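Local coordinates for periplasmic binding protein (Agrobacterium tumefaciens str. B6, PDB 5L9G) that binds the opine mannopine in the periplasm and probably delivers it to an ABC transporter for uptake, at residues G30-A35 / N284-A289; K46-T51 / A266-K271; S119-L124 / I224-R229. One frame throughout, in Å; residues are numbered along the deposited sequence.

Contact 1: residues G30-A35 / N284-A289; sequences GGWQEA and NSFATA. With MO0 (mannopine), chain C.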
# COMPACT_ATOMS: atom_id res chain seq x y z
N GLY A 30 -2.33 0.43 -12.87
CA GLY A 30 -2.19 1.88 -12.88
C GLY A 30 -0.75 2.37 -12.81
O GLY A 30 0.18 1.63 -13.18
N GLY A 31 -0.60 3.61 -12.33
CA GLY A 31 0.68 4.31 -12.23
C GLY A 31 1.76 3.56 -11.46
O GLY A 31 2.95 3.61 -11.81
N TRP A 32 1.34 2.87 -10.39
CA TRP A 32 2.25 2.09 -9.55
C TRP A 32 2.84 0.90 -10.32
O TRP A 32 4.05 0.69 -10.27
CB TRP A 32 1.55 1.66 -8.25
CG TRP A 32 2.26 0.62 -7.42
CD1 TRP A 32 1.71 -0.51 -6.89
CD2 TRP A 32 3.64 0.63 -6.97
NE1 TRP A 32 2.63 -1.19 -6.14
CE2 TRP A 32 3.83 -0.51 -6.16
CE3 TRP A 32 4.73 1.50 -7.18
CZ2 TRP A 32 5.08 -0.85 -5.59
CZ3 TRP A 32 5.97 1.17 -6.63
CH2 TRP A 32 6.13 0.02 -5.82
N GLN A 33 1.98 0.14 -11.06
CA GLN A 33 2.46 -1.00 -11.86
C GLN A 33 3.35 -0.52 -12.99
O GLN A 33 4.38 -1.15 -13.27
CB GLN A 33 1.30 -1.84 -12.40
CG GLN A 33 1.80 -3.11 -13.14
CD GLN A 33 0.94 -4.31 -12.88
OE1 GLN A 33 0.23 -4.39 -11.87
NE2 GLN A 33 1.01 -5.29 -13.79
N GLU A 34 2.99 0.62 -13.61
CA GLU A 34 3.78 1.23 -14.67
C GLU A 34 5.17 1.64 -14.17
O GLU A 34 6.16 1.39 -14.86
CB GLU A 34 3.02 2.41 -15.33
CG GLU A 34 1.83 1.91 -16.13
CD GLU A 34 0.82 2.94 -16.61
OE1 GLU A 34 1.14 4.15 -16.58
OE2 GLU A 34 -0.28 2.54 -17.05
N ALA A 35 5.25 2.20 -12.96
CA ALA A 35 6.52 2.59 -12.36
C ALA A 35 7.41 1.36 -12.12
O ALA A 35 8.60 1.39 -12.44
CB ALA A 35 6.28 3.32 -11.05
N ASN A 284 11.10 7.97 -10.39
CA ASN A 284 11.38 8.92 -11.49
C ASN A 284 10.17 9.79 -11.87
O ASN A 284 10.33 11.01 -12.06
CB ASN A 284 11.99 8.24 -12.69
CG ASN A 284 13.45 7.91 -12.46
OD1 ASN A 284 14.01 8.21 -11.39
ND2 ASN A 284 14.08 7.26 -13.43
N SER A 285 8.99 9.20 -11.92
CA SER A 285 7.78 9.99 -12.19
C SER A 285 6.75 9.75 -11.09
O SER A 285 6.14 10.72 -10.61
CB SER A 285 7.22 9.67 -13.57
OG SER A 285 7.09 8.27 -13.76
N PHE A 286 6.58 8.47 -10.68
CA PHE A 286 5.60 8.07 -9.66
C PHE A 286 6.09 8.38 -8.24
O PHE A 286 7.23 8.08 -7.92
CB PHE A 286 5.23 6.59 -9.83
CG PHE A 286 4.04 6.14 -9.01
CD1 PHE A 286 2.74 6.38 -9.44
CD2 PHE A 286 4.23 5.44 -7.82
CE1 PHE A 286 1.64 5.94 -8.67
CE2 PHE A 286 3.13 5.01 -7.06
CZ PHE A 286 1.85 5.26 -7.49
N ALA A 287 5.23 8.99 -7.41
CA ALA A 287 5.59 9.39 -6.06
C ALA A 287 5.59 8.18 -5.11
O ALA A 287 4.58 7.84 -4.50
CB ALA A 287 4.67 10.49 -5.55
N THR A 288 6.75 7.52 -5.06
CA THR A 288 7.01 6.39 -4.16
C THR A 288 8.41 6.58 -3.56
O THR A 288 9.09 7.54 -3.92
CB THR A 288 6.79 5.05 -4.85
OG1 THR A 288 6.87 4.02 -3.85
CG2 THR A 288 7.82 4.79 -5.96
N ALA A 289 8.83 5.69 -2.63
CA ALA A 289 10.14 5.75 -2.00
C ALA A 289 10.81 4.39 -2.13
O ALA A 289 10.20 3.42 -1.71
CB ALA A 289 10.01 6.13 -0.53
OAB MO0 C . -1.19 -7.28 -0.66
CAF MO0 C . -2.12 -7.15 -1.70
CAG MO0 C . -2.53 -5.71 -1.97
OAC MO0 C . -3.61 -5.37 -1.17
CAH MO0 C . -1.40 -4.72 -1.92
OAM MO0 C . -0.37 -5.07 -2.77
CAI MO0 C . -1.80 -3.26 -2.12
OAD MO0 C . -2.36 -3.06 -3.39
CAJ MO0 C . -0.67 -2.31 -1.83
OAE MO0 C . -0.25 -2.48 -0.51
CAK MO0 C . -0.98 -0.83 -2.13
N MO0 C . 0.10 -0.28 -2.95
CA MO0 C . 0.01 1.20 -3.10
C MO0 C . -0.54 1.55 -4.46
O MO0 C . -0.97 0.64 -5.20
CB MO0 C . 1.32 1.90 -2.85
CG MO0 C . 2.29 1.78 -4.01
CD MO0 C . 3.71 2.00 -3.62
OE1 MO0 C . 4.27 3.25 -3.89
NE2 MO0 C . 4.42 1.13 -3.09
OXT MO0 C . -0.64 2.76 -4.84

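Contact 2: residues K46-T51 / A266-K271; sequences KALNIT and AMRFLK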
# COMPACT_ATOMS: atom_id res chain seq x y z
N LYS A 46 15.86 -7.45 -18.97
CA LYS A 46 16.81 -7.17 -20.07
C LYS A 46 18.22 -7.65 -19.67
O LYS A 46 18.88 -8.34 -20.44
CB LYS A 46 16.83 -5.66 -20.40
CG LYS A 46 17.56 -5.33 -21.71
CD LYS A 46 18.29 -3.99 -21.65
CE LYS A 46 17.52 -2.88 -22.33
NZ LYS A 46 18.34 -1.65 -22.46
N ALA A 47 18.65 -7.31 -18.43
CA ALA A 47 19.95 -7.70 -17.88
C ALA A 47 20.12 -9.21 -17.74
O ALA A 47 21.22 -9.72 -18.01
CB ALA A 47 20.17 -7.02 -16.54
N LEU A 48 19.05 -9.95 -17.36
CA LEU A 48 19.12 -11.41 -17.21
C LEU A 48 18.83 -12.14 -18.52
O LEU A 48 18.96 -13.36 -18.57
CB LEU A 48 18.14 -11.93 -16.14
CG LEU A 48 18.29 -11.43 -14.71
CD1 LEU A 48 17.04 -11.74 -13.94
CD2 LEU A 48 19.50 -12.05 -14.02
N ASN A 49 18.39 -11.39 -19.54
CA ASN A 49 17.98 -11.88 -20.86
C ASN A 49 16.83 -12.91 -20.73
O ASN A 49 16.91 -14.05 -21.20
CB ASN A 49 19.20 -12.38 -21.67
CG ASN A 49 18.89 -12.67 -23.10
OD1 ASN A 49 18.49 -11.79 -23.87
ND2 ASN A 49 18.95 -13.94 -23.44
N ILE A 50 15.76 -12.49 -20.02
CA ILE A 50 14.56 -13.29 -19.77
C ILE A 50 13.30 -12.55 -20.27
O ILE A 50 13.34 -11.33 -20.45
CB ILE A 50 14.43 -13.74 -18.28
CG1 ILE A 50 14.13 -12.55 -17.33
CG2 ILE A 50 15.64 -14.56 -17.80
CD1 ILE A 50 13.30 -12.91 -16.09
N THR A 51 12.20 -13.29 -20.49
CA THR A 51 10.92 -12.71 -20.91
C THR A 51 9.92 -12.85 -19.77
O THR A 51 9.98 -13.83 -19.01
CB THR A 51 10.39 -13.33 -22.21
OG1 THR A 51 10.21 -14.74 -22.03
CG2 THR A 51 11.28 -13.02 -23.41
N ALA A 266 11.87 -16.97 -11.53
CA ALA A 266 11.25 -15.91 -10.72
C ALA A 266 12.18 -15.48 -9.57
O ALA A 266 12.29 -14.29 -9.30
CB ALA A 266 9.91 -16.37 -10.18
N MET A 267 12.87 -16.44 -8.93
CA MET A 267 13.82 -16.18 -7.85
C MET A 267 14.98 -15.28 -8.36
O MET A 267 15.30 -14.27 -7.71
CB MET A 267 14.35 -17.50 -7.24
CG MET A 267 14.82 -17.38 -5.82
SD MET A 267 13.49 -17.23 -4.59
CE MET A 267 13.06 -18.92 -4.38
N ARG A 268 15.55 -15.62 -9.54
CA ARG A 268 16.64 -14.87 -10.18
C ARG A 268 16.17 -13.46 -10.53
O ARG A 268 16.90 -12.49 -10.32
CB ARG A 268 17.13 -15.56 -11.47
CG ARG A 268 17.78 -16.91 -11.30
CD ARG A 268 18.74 -17.23 -12.45
NE ARG A 268 18.10 -17.18 -13.76
CZ ARG A 268 18.50 -16.41 -14.77
NH1 ARG A 268 19.55 -15.60 -14.62
NH2 ARG A 268 17.87 -16.44 -15.94
N PHE A 269 14.94 -13.35 -11.06
CA PHE A 269 14.32 -12.10 -11.48
C PHE A 269 14.11 -11.17 -10.28
O PHE A 269 14.52 -10.00 -10.32
CB PHE A 269 13.01 -12.41 -12.23
CG PHE A 269 12.35 -11.27 -12.98
CD1 PHE A 269 13.10 -10.19 -13.46
CD2 PHE A 269 11.00 -11.32 -13.30
CE1 PHE A 269 12.49 -9.16 -14.20
CE2 PHE A 269 10.39 -10.28 -14.02
CZ PHE A 269 11.14 -9.21 -14.46
N LEU A 270 13.56 -11.71 -9.18
CA LEU A 270 13.36 -10.98 -7.93
C LEU A 270 14.69 -10.50 -7.33
O LEU A 270 14.76 -9.36 -6.88
CB LEU A 270 12.55 -11.81 -6.92
CG LEU A 270 12.32 -11.18 -5.52
CD1 LEU A 270 11.69 -9.80 -5.62
CD2 LEU A 270 11.52 -12.10 -4.64
N LYS A 271 15.74 -11.34 -7.35
CA LYS A 271 17.06 -10.96 -6.82
C LYS A 271 17.60 -9.77 -7.64
O LYS A 271 17.99 -8.75 -7.06
CB LYS A 271 18.05 -12.15 -6.88
CG LYS A 271 19.41 -11.86 -6.24
CD LYS A 271 20.26 -13.12 -6.05
CE LYS A 271 21.51 -12.82 -5.26
NZ LYS A 271 22.03 -14.02 -4.55

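Contact 3: residues S119-L124 / I224-R229; sequences SNYSTL and ITWGGR. With MO0 (mannopine), chain C.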
# COMPACT_ATOMS: atom_id res chain seq x y z
N SER A 119 9.41 -0.89 -1.68
CA SER A 119 9.11 0.52 -1.46
C SER A 119 8.40 0.81 -0.15
O SER A 119 7.83 -0.09 0.47
CB SER A 119 8.19 1.02 -2.60
OG SER A 119 6.98 0.29 -2.60
N ASN A 120 8.41 2.10 0.22
CA ASN A 120 7.60 2.68 1.28
C ASN A 120 6.64 3.65 0.60
O ASN A 120 6.99 4.30 -0.39
CB ASN A 120 8.41 3.39 2.37
CG ASN A 120 9.20 2.41 3.19
OD1 ASN A 120 8.67 1.50 3.83
ND2 ASN A 120 10.51 2.53 3.13
N TYR A 121 5.43 3.73 1.13
CA TYR A 121 4.35 4.60 0.65
C TYR A 121 3.51 5.02 1.86
O TYR A 121 3.73 4.54 2.97
CB TYR A 121 3.50 3.85 -0.38
CG TYR A 121 2.79 2.64 0.18
CD1 TYR A 121 3.44 1.41 0.31
CD2 TYR A 121 1.45 2.71 0.58
CE1 TYR A 121 2.80 0.30 0.85
CE2 TYR A 121 0.79 1.60 1.10
CZ TYR A 121 1.47 0.40 1.22
OH TYR A 121 0.83 -0.70 1.71
N SER A 122 2.53 5.90 1.64
CA SER A 122 1.65 6.36 2.71
C SER A 122 0.20 6.16 2.32
O SER A 122 -0.16 6.34 1.15
CB SER A 122 1.89 7.84 3.01
OG SER A 122 3.20 8.15 3.46
N THR A 123 -0.63 5.79 3.30
CA THR A 123 -2.08 5.73 3.19
C THR A 123 -2.49 7.03 3.88
O THR A 123 -2.33 7.14 5.10
CB THR A 123 -2.63 4.49 3.86
OG1 THR A 123 -2.10 3.33 3.20
CG2 THR A 123 -4.14 4.44 3.82
N LEU A 124 -2.91 8.03 3.10
CA LEU A 124 -3.10 9.38 3.61
C LEU A 124 -4.44 10.01 3.23
O LEU A 124 -5.16 9.47 2.41
CB LEU A 124 -1.89 10.28 3.15
CG LEU A 124 -1.55 10.29 1.63
CD1 LEU A 124 -2.64 11.00 0.80
CD2 LEU A 124 -0.23 11.03 1.39
N ILE A 224 -9.29 8.62 1.69
CA ILE A 224 -8.09 8.02 2.25
C ILE A 224 -7.60 7.06 1.18
O ILE A 224 -8.28 6.08 0.85
CB ILE A 224 -8.28 7.31 3.61
CG1 ILE A 224 -8.80 8.29 4.69
CG2 ILE A 224 -6.93 6.69 4.03
CD1 ILE A 224 -9.40 7.59 5.93
N THR A 225 -6.43 7.36 0.61
CA THR A 225 -5.82 6.48 -0.40
C THR A 225 -4.28 6.66 -0.38
O THR A 225 -3.74 7.34 0.50
CB THR A 225 -6.50 6.65 -1.81
OG1 THR A 225 -6.06 5.60 -2.69
CG2 THR A 225 -6.23 8.03 -2.44
N TRP A 226 -3.61 6.04 -1.33
CA TRP A 226 -2.15 5.99 -1.40
C TRP A 226 -1.56 7.24 -2.05
O TRP A 226 -2.06 7.73 -3.06
CB TRP A 226 -1.74 4.66 -2.08
CG TRP A 226 -2.39 3.48 -1.38
CD1 TRP A 226 -2.34 3.20 -0.04
CD2 TRP A 226 -3.12 2.41 -1.99
NE1 TRP A 226 -3.03 2.04 0.23
CE2 TRP A 226 -3.49 1.51 -0.95
CE3 TRP A 226 -3.51 2.11 -3.31
CZ2 TRP A 226 -4.26 0.37 -1.19
CZ3 TRP A 226 -4.19 0.93 -3.56
CH2 TRP A 226 -4.57 0.07 -2.51
N GLY A 227 -0.51 7.77 -1.41
CA GLY A 227 0.15 9.02 -1.79
C GLY A 227 0.53 9.15 -3.25
O GLY A 227 0.39 10.23 -3.84
N GLY A 228 1.06 8.07 -3.83
CA GLY A 228 1.47 8.07 -5.24
C GLY A 228 0.29 8.26 -6.17
O GLY A 228 0.37 9.03 -7.14
N ARG A 229 -0.83 7.61 -5.86
CA ARG A 229 -2.07 7.74 -6.64
C ARG A 229 -2.58 9.18 -6.57
O ARG A 229 -2.98 9.75 -7.59
CB ARG A 229 -3.15 6.76 -6.13
CG ARG A 229 -2.68 5.29 -6.04
CD ARG A 229 -2.21 4.68 -7.38
NE ARG A 229 -1.91 3.26 -7.21
CZ ARG A 229 -2.07 2.34 -8.16
NH1 ARG A 229 -2.50 2.69 -9.38
NH2 ARG A 229 -1.81 1.06 -7.91
OAB MO0 C . -1.19 -7.28 -0.66
CAF MO0 C . -2.12 -7.15 -1.70
CAG MO0 C . -2.53 -5.71 -1.97
OAC MO0 C . -3.61 -5.37 -1.17
CAH MO0 C . -1.40 -4.72 -1.92
OAM MO0 C . -0.37 -5.07 -2.77
CAI MO0 C . -1.80 -3.26 -2.12
OAD MO0 C . -2.36 -3.06 -3.39
CAJ MO0 C . -0.67 -2.31 -1.83
OAE MO0 C . -0.25 -2.48 -0.51
CAK MO0 C . -0.98 -0.83 -2.13
N MO0 C . 0.10 -0.28 -2.95
CA MO0 C . 0.01 1.20 -3.10
C MO0 C . -0.54 1.55 -4.46
O MO0 C . -0.97 0.64 -5.20
CB MO0 C . 1.32 1.90 -2.85
CG MO0 C . 2.29 1.78 -4.01
CD MO0 C . 3.71 2.00 -3.62
OE1 MO0 C . 4.27 3.25 -3.89
NE2 MO0 C . 4.42 1.13 -3.09
OXT MO0 C . -0.64 2.76 -4.84
O HOH W 1 -3.68 1.02 3.02

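Contact 1: residues G30-A35 / N284-A289
Trp32 and Phe286 meet at the start of helix 30-48, where the loop 284-289 lies against it and both line the mannopine pocket of this periplasmic solute-binding protein. The side chain of Phe286 can be followed outward. Its CB packs on CB of Ala35 at 3.6 Å. CG lies anti to the backbone N (chi1 -169°), which sends the ring across the first turn of the helix. CD1 then meets the backbone of Gly31, coming within 3.6 Å of its C. CE1 reaches N of Trp32, which sits over one face of the ring near the rim. The same face receives a CH-pi contact, with CA of Trp32 3.9 Å from the ring centroid. CZ touches CB of Trp32, and CE2 looks to the ligand: OE1 of mannopine lies at this edge, in the ring plane. On the other side of the loop's short inverse gamma turn at Ala287, Thr288 turns to the same ligand group. The Trp32 indole carries the ligand's amide-bearing chain on one face, with mannopine CG over its centre, while NE1 is hydrogen-bonded to Gln78. The amide nitrogen also lies over this indole, with mannopine NE2 3.3 Å from CZ2 of Trp32. Thr288 OG1 donates a hydrogen bond of 2.7 Å to mannopine OE1.

Contact 2: residues K46-T51 / A266-K271
The Phe269 ring takes the terminal methyl of Ile50 on one face. CD1 of Ile50 stands 3.6 Å above the ring plane, displaced toward the rim on the side of CG. It makes a CH-pi contact, 3.9 Å from the ring centroid and 21° off the normal. CD1 of Leu48 approaches the same ring obliquely. The guanidinium of Arg268 is the second flat group. It too is met obliquely, by CD2 of Leu48 and CG2 of Ile50.

Two aliphatic side chains thus each divide their branches between Phe269 and Arg268. Leu48 places CD1 3.7 Å from CA of Phe269, beside the helix backbone, and CD2 3.6 Å from NH1 of Arg268. Ile50 sets CD1 on the ring and CG2 3.5 Å from NH2 of Arg268. Its CG1 stands between the backbone N and the carbonyl carbon (chi1 69°), and this carries CD1 over the aromatic face. The Arg268 chain bends at chi3 (-57°) and runs antiparallel alongside Leu48 and Ile50. No hydrogen bond joins the two segments. The contact is apolar at its centre, with the exposed arginine along its margin.

Asn49 separates the two aliphatic residues. Its positive phi closes helix 30-48 with a Schellman motif. Asn49 points away, while Leu48 and Ile50, its neighbours in sequence, both direct their side chains to helix 263-273.

Phe269 also packs on Trp41, Ala44 and Ala45 of helix 30-48, and Leu48 touches Glu272. On its far side, helix 263-273 rests Ala266, Met267 and Leu270 on strand 240-256. Beyond Ile50 the chain enters strand 52-56, and Thr51 already bonds through its backbone to Val23.

Contact 3: residues S119-L124 / I224-R229
Tyr121 turns CG in over its own backbone, flanked by N and C (chi1 63°), whereas Trp226 has CG anti to its carbonyl carbon (chi1 -53°). Both side chains then run out from the sheet in the same direction, one next to the other. The edge of Tyr121 is turned to the indole face in an offset edge-to-face pair, with CE2 of Tyr121 3.7 Å from CD1 of Trp226 and the planes perpendicular.

Mannopine fits against both rings. Its CB lies over one face of Tyr121, and its CA and CAK lie over one face of Trp226. The carboxylate is held by Arg229 from the first turn of helix 227-235. Arg229 NE donates to mannopine OXT at 2.7 Å and NH2 to mannopine O at 2.9 Å, two nearly straight bonds that fix the rotation of the carboxylate. The positive charge probably offsets that of the ligand acid. At the start of 119-124, Ser119 OG accepts a more bent 2.7 Å bond from mannopine NE2.

The backbones form an antiparallel pair. Leu124 and Thr225 exchange two hydrogen bonds, with Leu124 N 2.8 Å from Thr225 O. Thr123 and Trp226 are the non-hydrogen-bonded pair, and Gly227 N adds a third bond, 3.0 Å to Ser122 O. Trp226 ends the strand and is also the N-cap of helix 227-235, which carries Arg229. One water joins Thr123 OG1 to Trp226 NE1, accepting from the indole.

Strand 240-256 pairs with strand 115-128 as well, through Tyr121 and Thr123. Strand 153-156 borders strand 222-226 at Ile224. Helix 162-169 packs Met162 on Thr123 and Ile224.

In the fold
Contacts 1 and 3 build one end of the mannopine pocket together. Their centres are about 11 Å apart and they touch directly: Ala289 O is 2.9 Å from Asn120 N, a probable hydrogen bond, and Trp32 CH2 packs 3.3 Å from Ser119 OG. The ligand amide is shared: its oxygen is hydrogen-bonded in contact 1 by Thr288 and its nitrogen in contact 3 by Ser119. Asp252, Gly80, Asp83 and Gln58 supply further ligand bonds from outside both. Contact 2 lies apart, its centre about 20 Å from that of contact 1 and about 28 Å from that of contact 3. Helix 30-48 links it to the pocket, beginning in contact 1 and ending in contact 2.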